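Convulxin alpha (Crotalus durissus, PDB 1UMR) activates platelets as a snake venom lectin subunit by binding the platelet collagen receptor glycoprotein VI. Local coordinates at residues I18-M23 with N60-F65; V42-A47 with V68-R73; S64-S69 with K108-F113; T102-L107 with A119-K124. One frame throughout, in Å; residues are numbered along the deposited sequence.

Contact 1: I18-M23 with N60-F65; sequences IFNEEM and NIEESF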
# COMPACT_ATOMS: atom_id res chain seq x y z
N ILE A 18 -15.39 48.20 25.41
CA ILE A 18 -14.06 48.72 25.63
C ILE A 18 -14.01 49.71 26.79
O ILE A 18 -14.81 50.62 26.88
CB ILE A 18 -13.48 49.28 24.36
CG1 ILE A 18 -12.13 50.00 24.60
CG2 ILE A 18 -14.50 50.12 23.52
CD1 ILE A 18 -11.56 50.23 23.27
N PHE A 19 -13.12 49.50 27.74
CA PHE A 19 -12.92 50.55 28.76
C PHE A 19 -11.73 51.47 28.36
O PHE A 19 -10.59 51.01 28.28
CB PHE A 19 -12.76 49.93 30.15
CG PHE A 19 -14.03 49.34 30.64
CD1 PHE A 19 -14.94 50.14 31.40
CD2 PHE A 19 -14.46 48.08 30.17
CE1 PHE A 19 -16.15 49.64 31.78
CE2 PHE A 19 -15.70 47.55 30.62
CZ PHE A 19 -16.58 48.35 31.40
N ASN A 20 -11.99 52.74 28.12
CA ASN A 20 -10.89 53.63 27.92
C ASN A 20 -10.18 54.06 29.18
O ASN A 20 -10.29 55.20 29.56
CB ASN A 20 -11.42 54.81 27.22
CG ASN A 20 -11.72 54.52 25.76
OD1 ASN A 20 -10.79 54.37 24.83
ND2 ASN A 20 -13.04 54.53 25.48
N GLU A 21 -9.42 53.17 29.80
CA GLU A 21 -8.72 53.36 31.06
C GLU A 21 -7.46 52.53 30.88
O GLU A 21 -7.52 51.44 30.27
CB GLU A 21 -9.43 52.66 32.21
CG GLU A 21 -9.83 53.49 33.40
CD GLU A 21 -11.34 53.47 33.48
OE1 GLU A 21 -11.92 54.42 32.88
OE2 GLU A 21 -11.95 52.49 34.08
N GLU A 22 -6.34 52.99 31.41
CA GLU A 22 -5.07 52.36 31.08
C GLU A 22 -4.66 51.38 32.19
O GLU A 22 -4.54 51.78 33.34
CB GLU A 22 -4.04 53.45 31.00
CG GLU A 22 -3.97 54.05 29.63
CD GLU A 22 -3.15 55.34 29.60
OE1 GLU A 22 -2.69 55.66 28.47
OE2 GLU A 22 -2.98 56.03 30.65
N MET A 23 -4.44 50.10 31.86
CA MET A 23 -4.30 49.12 32.89
C MET A 23 -3.44 48.04 32.36
O MET A 23 -3.32 47.91 31.17
CB MET A 23 -5.65 48.53 33.26
CG MET A 23 -6.39 49.33 34.38
SD MET A 23 -7.85 48.46 34.88
CE MET A 23 -8.92 49.70 35.64
N ASN A 60 -15.46 53.14 19.63
CA ASN A 60 -15.54 53.69 20.99
C ASN A 60 -14.22 53.99 21.55
O ASN A 60 -14.10 54.54 22.67
CB ASN A 60 -16.38 52.83 21.94
CG ASN A 60 -17.87 52.65 21.41
OD1 ASN A 60 -18.79 53.20 21.99
ND2 ASN A 60 -18.05 51.92 20.30
N ILE A 61 -13.15 53.65 20.83
CA ILE A 61 -11.90 54.02 21.54
C ILE A 61 -11.61 55.59 21.59
O ILE A 61 -11.86 56.28 20.64
CB ILE A 61 -10.78 53.20 20.97
CG1 ILE A 61 -9.60 53.22 21.91
CG2 ILE A 61 -10.45 53.55 19.40
CD1 ILE A 61 -8.48 52.44 21.26
N GLU A 62 -11.16 56.12 22.70
CA GLU A 62 -10.67 57.46 22.71
C GLU A 62 -9.56 57.67 21.71
O GLU A 62 -8.65 56.82 21.62
CB GLU A 62 -10.19 57.85 24.09
CG GLU A 62 -11.30 58.62 24.82
CD GLU A 62 -11.25 58.37 26.33
OE1 GLU A 62 -12.35 58.38 27.00
OE2 GLU A 62 -10.11 58.19 26.85
N GLU A 63 -9.67 58.78 20.95
CA GLU A 63 -8.73 59.09 19.87
C GLU A 63 -7.18 58.96 20.20
O GLU A 63 -6.38 58.73 19.29
CB GLU A 63 -9.01 60.54 19.37
CG GLU A 63 -9.70 60.70 18.00
CD GLU A 63 -10.27 62.17 17.99
OE1 GLU A 63 -9.84 63.15 18.63
OE2 GLU A 63 -11.73 62.28 18.01
N SER A 64 -6.75 59.12 21.45
CA SER A 64 -5.32 59.07 21.77
C SER A 64 -4.77 57.74 22.30
O SER A 64 -3.62 57.67 22.80
CB SER A 64 -5.01 60.10 22.82
OG SER A 64 -5.41 59.60 24.07
N PHE A 65 -5.64 56.71 22.30
CA PHE A 65 -5.24 55.36 22.61
C PHE A 65 -5.25 54.65 21.26
O PHE A 65 -6.00 55.03 20.33
CB PHE A 65 -6.20 54.66 23.62
CG PHE A 65 -6.28 55.34 25.03
CD1 PHE A 65 -7.54 55.54 25.66
CD2 PHE A 65 -5.12 55.73 25.72
CE1 PHE A 65 -7.65 56.14 26.96
CE2 PHE A 65 -5.21 56.37 27.00
CZ PHE A 65 -6.48 56.56 27.65

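Contact 2: V42-A47 with V68-R73; sequences VSIKSA and VSIGLR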
# COMPACT_ATOMS: atom_id res chain seq x y z
N VAL A 42 -11.86 40.27 26.63
CA VAL A 42 -12.39 39.53 25.49
C VAL A 42 -11.54 38.31 25.05
O VAL A 42 -10.32 38.35 24.96
CB VAL A 42 -12.37 40.30 24.13
CG1 VAL A 42 -13.67 40.52 23.50
CG2 VAL A 42 -11.41 41.33 24.01
N SER A 43 -12.26 37.31 24.58
CA SER A 43 -11.82 36.24 23.75
C SER A 43 -12.48 36.30 22.33
O SER A 43 -13.63 36.67 22.16
CB SER A 43 -12.22 34.90 24.43
OG SER A 43 -13.61 34.75 24.61
N ILE A 44 -11.80 35.87 21.31
CA ILE A 44 -12.30 36.19 20.02
C ILE A 44 -12.17 34.85 19.32
O ILE A 44 -11.04 34.36 19.20
CB ILE A 44 -11.37 37.19 19.37
CG1 ILE A 44 -11.38 38.47 20.15
CG2 ILE A 44 -11.62 37.28 17.91
CD1 ILE A 44 -10.65 39.60 19.53
N LYS A 45 -13.32 34.24 18.98
CA LYS A 45 -13.44 32.82 18.66
C LYS A 45 -13.91 32.55 17.27
O LYS A 45 -14.11 31.36 16.94
CB LYS A 45 -14.35 32.09 19.65
CG LYS A 45 -13.68 32.12 21.11
CD LYS A 45 -14.19 31.11 22.08
CE LYS A 45 -14.01 31.63 23.50
NZ LYS A 45 -14.29 30.72 24.69
N SER A 46 -13.97 33.61 16.44
CA SER A 46 -14.19 33.41 14.98
C SER A 46 -14.04 34.75 14.25
O SER A 46 -13.99 35.82 14.89
CB SER A 46 -15.60 32.84 14.68
OG SER A 46 -16.50 33.97 14.84
N ALA A 47 -14.00 34.67 12.93
CA ALA A 47 -13.79 35.82 12.05
C ALA A 47 -14.97 36.76 12.21
O ALA A 47 -14.79 37.94 12.46
CB ALA A 47 -13.48 35.37 10.56
N VAL A 68 -5.33 47.79 22.41
CA VAL A 68 -6.37 47.26 23.34
C VAL A 68 -6.02 45.85 23.78
O VAL A 68 -5.75 44.95 22.96
CB VAL A 68 -7.81 47.31 22.73
CG1 VAL A 68 -8.88 47.10 23.81
CG2 VAL A 68 -8.07 48.67 22.18
N SER A 69 -5.99 45.65 25.08
CA SER A 69 -5.69 44.29 25.60
C SER A 69 -6.82 43.27 25.19
O SER A 69 -7.99 43.59 25.25
CB SER A 69 -5.56 44.32 27.12
OG SER A 69 -4.25 44.67 27.57
N ILE A 70 -6.45 42.05 24.78
CA ILE A 70 -7.41 40.95 24.76
C ILE A 70 -6.88 39.77 25.69
O ILE A 70 -5.82 39.88 26.37
CB ILE A 70 -7.66 40.50 23.43
CG1 ILE A 70 -6.40 39.80 22.97
CG2 ILE A 70 -8.06 41.70 22.53
CD1 ILE A 70 -6.33 39.48 21.57
N GLY A 71 -7.65 38.70 25.79
CA GLY A 71 -7.58 37.80 26.95
C GLY A 71 -6.62 36.62 26.69
O GLY A 71 -6.67 35.59 27.40
N LEU A 72 -5.72 36.73 25.71
CA LEU A 72 -4.82 35.59 25.47
C LEU A 72 -3.54 35.76 26.18
O LEU A 72 -2.83 36.83 26.08
CB LEU A 72 -4.53 35.45 23.99
CG LEU A 72 -5.20 34.41 23.14
CD1 LEU A 72 -4.60 34.53 21.66
CD2 LEU A 72 -5.08 32.92 23.65
N ARG A 73 -3.13 34.71 26.86
CA ARG A 73 -1.88 34.91 27.62
C ARG A 73 -1.11 33.60 27.60
O ARG A 73 -1.75 32.51 27.57
CB ARG A 73 -2.18 35.46 29.04
CG ARG A 73 -1.05 35.28 30.17
CD ARG A 73 -1.23 36.13 31.52
NE ARG A 73 0.08 36.35 32.19
CZ ARG A 73 0.54 37.36 33.07
NH1 ARG A 73 -0.18 38.39 33.58
NH2 ARG A 73 1.85 37.32 33.43

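Contact 3: S64-S69 with K108-F113; sequences SFSHVS and KKETGF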
# COMPACT_ATOMS: atom_id res chain seq x y z
N SER A 64 -6.75 59.12 21.45
CA SER A 64 -5.32 59.07 21.77
C SER A 64 -4.77 57.74 22.30
O SER A 64 -3.62 57.67 22.80
CB SER A 64 -5.01 60.10 22.82
OG SER A 64 -5.41 59.60 24.07
N PHE A 65 -5.64 56.71 22.30
CA PHE A 65 -5.24 55.36 22.61
C PHE A 65 -5.25 54.65 21.26
O PHE A 65 -6.00 55.03 20.33
CB PHE A 65 -6.20 54.66 23.62
CG PHE A 65 -6.28 55.34 25.03
CD1 PHE A 65 -7.54 55.54 25.66
CD2 PHE A 65 -5.12 55.73 25.72
CE1 PHE A 65 -7.65 56.14 26.96
CE2 PHE A 65 -5.21 56.37 27.00
CZ PHE A 65 -6.48 56.56 27.65
N SER A 66 -4.39 53.65 21.13
CA SER A 66 -4.39 52.85 19.91
C SER A 66 -4.00 51.36 20.13
O SER A 66 -3.82 50.58 19.18
CB SER A 66 -3.45 53.52 18.91
OG SER A 66 -2.17 53.55 19.50
N HIS A 67 -3.94 50.92 21.37
CA HIS A 67 -3.70 49.51 21.64
C HIS A 67 -4.82 49.00 22.61
O HIS A 67 -5.23 49.73 23.54
CB HIS A 67 -2.32 49.41 22.31
CG HIS A 67 -1.18 49.61 21.38
ND1 HIS A 67 0.12 49.38 21.73
CD2 HIS A 67 -1.16 50.00 20.08
CE1 HIS A 67 0.90 49.59 20.69
NE2 HIS A 67 0.14 49.98 19.67
N VAL A 68 -5.33 47.79 22.41
CA VAL A 68 -6.37 47.26 23.34
C VAL A 68 -6.02 45.85 23.78
O VAL A 68 -5.75 44.95 22.96
CB VAL A 68 -7.81 47.31 22.73
CG1 VAL A 68 -8.88 47.10 23.81
CG2 VAL A 68 -8.07 48.67 22.18
N SER A 69 -5.99 45.65 25.08
CA SER A 69 -5.69 44.29 25.60
C SER A 69 -6.82 43.27 25.19
O SER A 69 -7.99 43.59 25.25
CB SER A 69 -5.56 44.32 27.12
OG SER A 69 -4.25 44.67 27.57
N LYS A 108 -4.19 46.48 17.69
CA LYS A 108 -3.62 47.77 17.29
C LYS A 108 -4.56 48.59 16.44
O LYS A 108 -5.04 48.08 15.44
CB LYS A 108 -2.41 47.47 16.35
CG LYS A 108 -1.13 47.47 17.02
CD LYS A 108 -0.13 46.70 16.28
CE LYS A 108 1.11 46.58 17.18
NZ LYS A 108 2.41 46.74 16.41
N LYS A 109 -4.72 49.88 16.72
CA LYS A 109 -5.43 50.77 15.76
C LYS A 109 -4.81 50.69 14.37
O LYS A 109 -5.50 50.72 13.35
CB LYS A 109 -5.41 52.24 16.17
CG LYS A 109 -6.44 53.12 15.32
CD LYS A 109 -6.64 54.66 15.84
CE LYS A 109 -5.34 55.54 15.90
NZ LYS A 109 -5.45 56.98 15.39
N GLU A 110 -3.49 50.60 14.28
CA GLU A 110 -2.91 50.78 12.94
C GLU A 110 -3.18 49.58 12.03
O GLU A 110 -2.83 49.56 10.88
CB GLU A 110 -1.47 51.28 13.01
CG GLU A 110 -0.70 50.70 14.16
CD GLU A 110 -0.86 51.49 15.42
OE1 GLU A 110 -1.54 51.02 16.36
OE2 GLU A 110 -0.24 52.56 15.49
N THR A 111 -4.01 48.67 12.47
CA THR A 111 -4.33 47.58 11.59
C THR A 111 -5.84 47.22 11.59
O THR A 111 -6.29 46.11 11.21
CB THR A 111 -3.34 46.54 12.02
OG1 THR A 111 -2.88 45.86 10.89
CG2 THR A 111 -3.91 45.56 12.99
N GLY A 112 -6.63 48.21 12.02
CA GLY A 112 -8.07 48.08 11.98
C GLY A 112 -8.60 47.23 13.11
O GLY A 112 -9.68 46.66 12.96
N PHE A 113 -7.86 47.15 14.23
CA PHE A 113 -8.02 46.14 15.28
C PHE A 113 -8.23 44.69 14.80
O PHE A 113 -9.04 43.95 15.32
CB PHE A 113 -9.09 46.60 16.26
CG PHE A 113 -8.86 48.00 16.76
CD1 PHE A 113 -9.53 49.08 16.18
CD2 PHE A 113 -7.87 48.26 17.72
CE1 PHE A 113 -9.30 50.40 16.58
CE2 PHE A 113 -7.61 49.60 18.19
CZ PHE A 113 -8.35 50.69 17.60

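Contact 4: T102-L107 with A119-K124; sequences TKCSLL and ASCIGK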
# COMPACT_ATOMS: atom_id res chain seq x y z
N THR A 102 7.21 38.86 26.37
CA THR A 102 5.95 39.38 25.79
C THR A 102 4.96 38.25 25.82
O THR A 102 4.81 37.53 24.81
CB THR A 102 6.11 39.89 24.32
OG1 THR A 102 6.84 38.96 23.47
CG2 THR A 102 7.02 41.23 24.26
N LYS A 103 4.33 38.09 26.99
CA LYS A 103 3.44 36.96 27.29
C LYS A 103 1.89 37.28 27.22
O LYS A 103 1.04 36.37 27.34
CB LYS A 103 3.77 36.44 28.68
CG LYS A 103 4.97 35.54 28.78
CD LYS A 103 5.19 35.11 30.31
CE LYS A 103 6.19 33.87 30.38
NZ LYS A 103 6.23 33.48 31.85
N CYS A 104 1.57 38.56 27.07
CA CYS A 104 0.20 39.00 26.85
C CYS A 104 -0.13 39.28 25.38
O CYS A 104 0.65 38.94 24.43
CB CYS A 104 -0.07 40.19 27.77
SG CYS A 104 -0.21 39.43 29.34
N SER A 105 -1.32 39.86 25.13
CA SER A 105 -1.70 40.15 23.73
C SER A 105 -2.65 41.31 23.58
O SER A 105 -3.25 41.78 24.54
CB SER A 105 -2.27 38.95 23.05
OG SER A 105 -3.40 38.64 23.81
N LEU A 106 -2.71 41.82 22.35
CA LEU A 106 -3.33 43.09 22.13
C LEU A 106 -3.84 43.29 20.69
O LEU A 106 -3.53 42.48 19.79
CB LEU A 106 -2.36 44.18 22.60
CG LEU A 106 -1.36 45.03 21.82
CD1 LEU A 106 -0.26 45.39 22.74
CD2 LEU A 106 -0.83 44.46 20.59
N LEU A 107 -4.74 44.27 20.50
CA LEU A 107 -5.10 44.71 19.13
C LEU A 107 -4.52 46.13 18.92
O LEU A 107 -4.43 46.92 19.87
CB LEU A 107 -6.62 44.81 19.06
CG LEU A 107 -7.61 43.66 18.65
CD1 LEU A 107 -7.05 42.31 18.35
CD2 LEU A 107 -8.86 43.61 19.57
N ALA A 119 2.56 41.03 23.37
CA ALA A 119 2.87 42.22 24.13
C ALA A 119 3.34 41.84 25.54
O ALA A 119 2.97 40.84 26.10
CB ALA A 119 1.58 43.17 24.25
N SER A 120 4.08 42.76 26.11
CA SER A 120 4.46 42.82 27.48
C SER A 120 3.17 42.81 28.31
O SER A 120 2.24 43.55 27.99
CB SER A 120 5.23 44.19 27.63
OG SER A 120 5.59 44.52 28.96
N CYS A 121 3.11 41.98 29.37
CA CYS A 121 2.02 42.05 30.32
C CYS A 121 2.06 43.32 31.19
O CYS A 121 1.03 43.70 31.81
CB CYS A 121 1.97 40.81 31.20
SG CYS A 121 1.67 39.41 30.13
N ILE A 122 3.22 44.00 31.26
CA ILE A 122 3.22 45.22 32.12
C ILE A 122 2.81 46.53 31.47
O ILE A 122 2.61 47.49 32.14
CB ILE A 122 4.46 45.33 33.06
CG1 ILE A 122 5.77 45.29 32.30
CG2 ILE A 122 4.40 44.25 34.19
CD1 ILE A 122 6.81 46.24 32.90
N GLY A 123 2.54 46.56 30.17
CA GLY A 123 2.03 47.81 29.61
C GLY A 123 0.64 48.19 30.13
O GLY A 123 -0.20 47.33 30.38
N LYS A 124 0.39 49.49 30.27
CA LYS A 124 -0.90 50.01 30.73
C LYS A 124 -1.80 50.55 29.57
O LYS A 124 -1.58 51.64 29.04
CB LYS A 124 -0.72 51.00 31.91
CG LYS A 124 0.12 50.38 33.08
CD LYS A 124 0.58 51.40 34.20
CE LYS A 124 -0.05 51.13 35.62
NZ LYS A 124 0.06 49.71 36.29
O HOH W 1 5.03 39.90 29.35

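Contact 1: I18-M23 with N60-F65
Ile18 lies across from Asn60 and Asn20 across from Glu62, their CA atoms 7.0 and 6.5 Å apart, so the end of strand 14-20 runs beside an irregular loop without pairing with it as a sheet. The amide of Asn20 spans the gap. Its CG is anti to the carbonyl carbon (chi1 -74°), and from there the group grips the loop backbone twice: ND2 donates to Asn60 O at 3.0 Å, nearly straight and close to the amide plane, while OD1 accepts from Glu62 N at 2.8 Å, the donor lying above the carbonyl plane. Asparagine suits this place because one short side chain both gives and accepts. The same OD1 lies at the edge of the Phe65 ring, 3.6 Å from CD1. Phe65 is brought there by a type I turn that begins at Glu62, and Glu22 reaches the ring obliquely with an extended chain, OE1 3.0 Å from CE2 and the carboxylate turned 52° from the ring plane. On the inner side Ile18 CD1 packs on Ile61 CG1 at 3.8 Å, two aliphatic chains suited to the buried side. Asn60 instead directs its own amide to Met56 O and Tyr9 OH. The contact thus fastens the loop leaving helix 47-60 to strand 14-20; Ile18 and Ile61 both rest on Val68 of strand 67-74, and Phe65 lies on Pro126 of strand 125-131.

Contact 2: V42-A47 with V68-R73
Val42 and Ile70 meet in the buried core of the C-type lectin fold, where the loop between strand 40-41 and helix 47-60 passes the interruption in strand 67-74. Apolar packing comes first. CG2 of Val42 touches CG2 of Ile70 at 3.7 Å, methyl against methyl, with the two side chains crossing at a slant. Ile70 places CG1 between its backbone N and carbonyl carbon (chi1 70°), which turns CG2 to the side where Val42 waits. Ile44 CD1 comes only within 4.5 Å of Ile70 CG2 and also touches Trp116. Branched aliphatic residues fit here because their short, stiff branches fill a buried interior.

Between the two segments the polar contact is one backbone bond. Gly71 gives its N-H to the carbonyl of Val42, the nitrogen tilted 19° from the carbonyl plane, while the carbonyl of Ile70 is taken up by Trp25 NE1. Beyond the break, Leu72 and Arg73 pair antiparallel with a strand of a neighbouring subunit, which carries the sheet across the interface, and Lys45 makes a salt bridge to that subunit. Glycine suits position 71 because a CB there would crowd the very carbonyl its N-H serves: Gly71 N lies 2.8 Å from Val42 O, in a bond bent to 134° at the hydrogen.

Contact 3: S64-S69 with K108-F113
With CG anti to the carbonyl carbon (chi1 -74°), the ring of His67 stands alongside the Lys108 chain, both pointing the same way from one face of the sheet, NE2 3.9 Å from Lys108 CG. A bend at chi2 (-87°) brings the carboxylate of Glu110 round to the histidine, where OE1 lies at the ring edge near its plane, 3.9 Å from NE2, with the two planes 75° apart. This is proximity rather than a bond; Glu110 and the Lys108 amine would probably pull the ring's ionisation in opposite directions.

The firm link is in the backbone: Lys109 N donates to Ser66 O at 2.7 Å, nearly straight, and Lys108 CA approaches the same oxygen at 3.4 Å. Next to it, Ser66 CB and Lys109 CB touch at 3.6 Å; small serine lets the chains come this close, while the amine of Lys109 leads away. On the buried side Val68 CG2 meets Phe113 CE2 at 4.1 Å, the side chains at about a right angle, and Phe113 packs further on Ala54 and Val57 of helix 47-60. His67 and Lys108 form an antiparallel non-hydrogen-bonded pair where strand 67-74 begins and strand 104-108 ends, in the three-stranded sheet of a C-type lectin fold.

Contact 4: T102-L107 with A119-K124
A disulfide and a classic beta bulge meet where strand 104-108 pairs with the end of strand 117-119: Cys104 is bonded to Cys121, and Lys103 and Cys104 both face Ala119. The bulge rests on two backbone hydrogen bonds. Cys104 N donates to Ala119 O at 2.8 Å, the N-H arriving nearly along the C=O axis, and Ala119 N returns to Cys104 O at 3.0 Å, from well above the carbonyl plane. Lys103 N also lies near Ala119 O but at a poor angle; a water accepts from it instead, and from Cys121 N at 2.8 Å, and so bridges the two segments.

Cys104 SG and Cys121 SG join at 2.0 Å with a right-handed twist (chi3 95°). In both cysteines SG is anti to the carbonyl carbon, chi1 -73° in Cys104 and -62° in Cys121, which aims each sulfur at the other while Cys121 already belongs to the loop after the strand. Cysteine suits both places because the covalent link holds a segment that has left the sheet. Farther along, Ala119 CB meets Leu106 CD1 at a tight 3.3 Å, a spot suited to a small methyl. At the other end Thr102 turns its methyl CG2 to Ser120 N, 3.8 Å away. Lys103 sends its amine to Asn76 O and Glu78 O, and Ser105 OG binds Leu72 O, so Lys103 holds the chain after strand 67-74 and Ser105 ties strand 104-108 to strand 67-74. A disulfide of this kind, pinning the loop before the last strand to the central strand of the three-stranded sheet, is typical of the C-type lectin fold.

How the contacts relate
Going from the N terminus, contact 1 closes first, bringing the chain back to strand 14-20 after both helices, 25-35 and 47-60. Contact 2 crosses it: its loop starts at 42-47, within that span, and ends on strand 67-74, beyond it. Contact 3 opens on Ser64 and Phe65, where contact 1 ends, and shares Val68 and Ser69 with contact 2; its long loop includes the excursion between strands 67-74 and 104-108. Contact 4 crosses contact 3 and follows contacts 1 and 2 in series. Val68, shared by contacts 2 and 3, bonds through its carbonyl to Leu107 of contact 4; together the contacts tie the two sheets and the loop after helix 47-60.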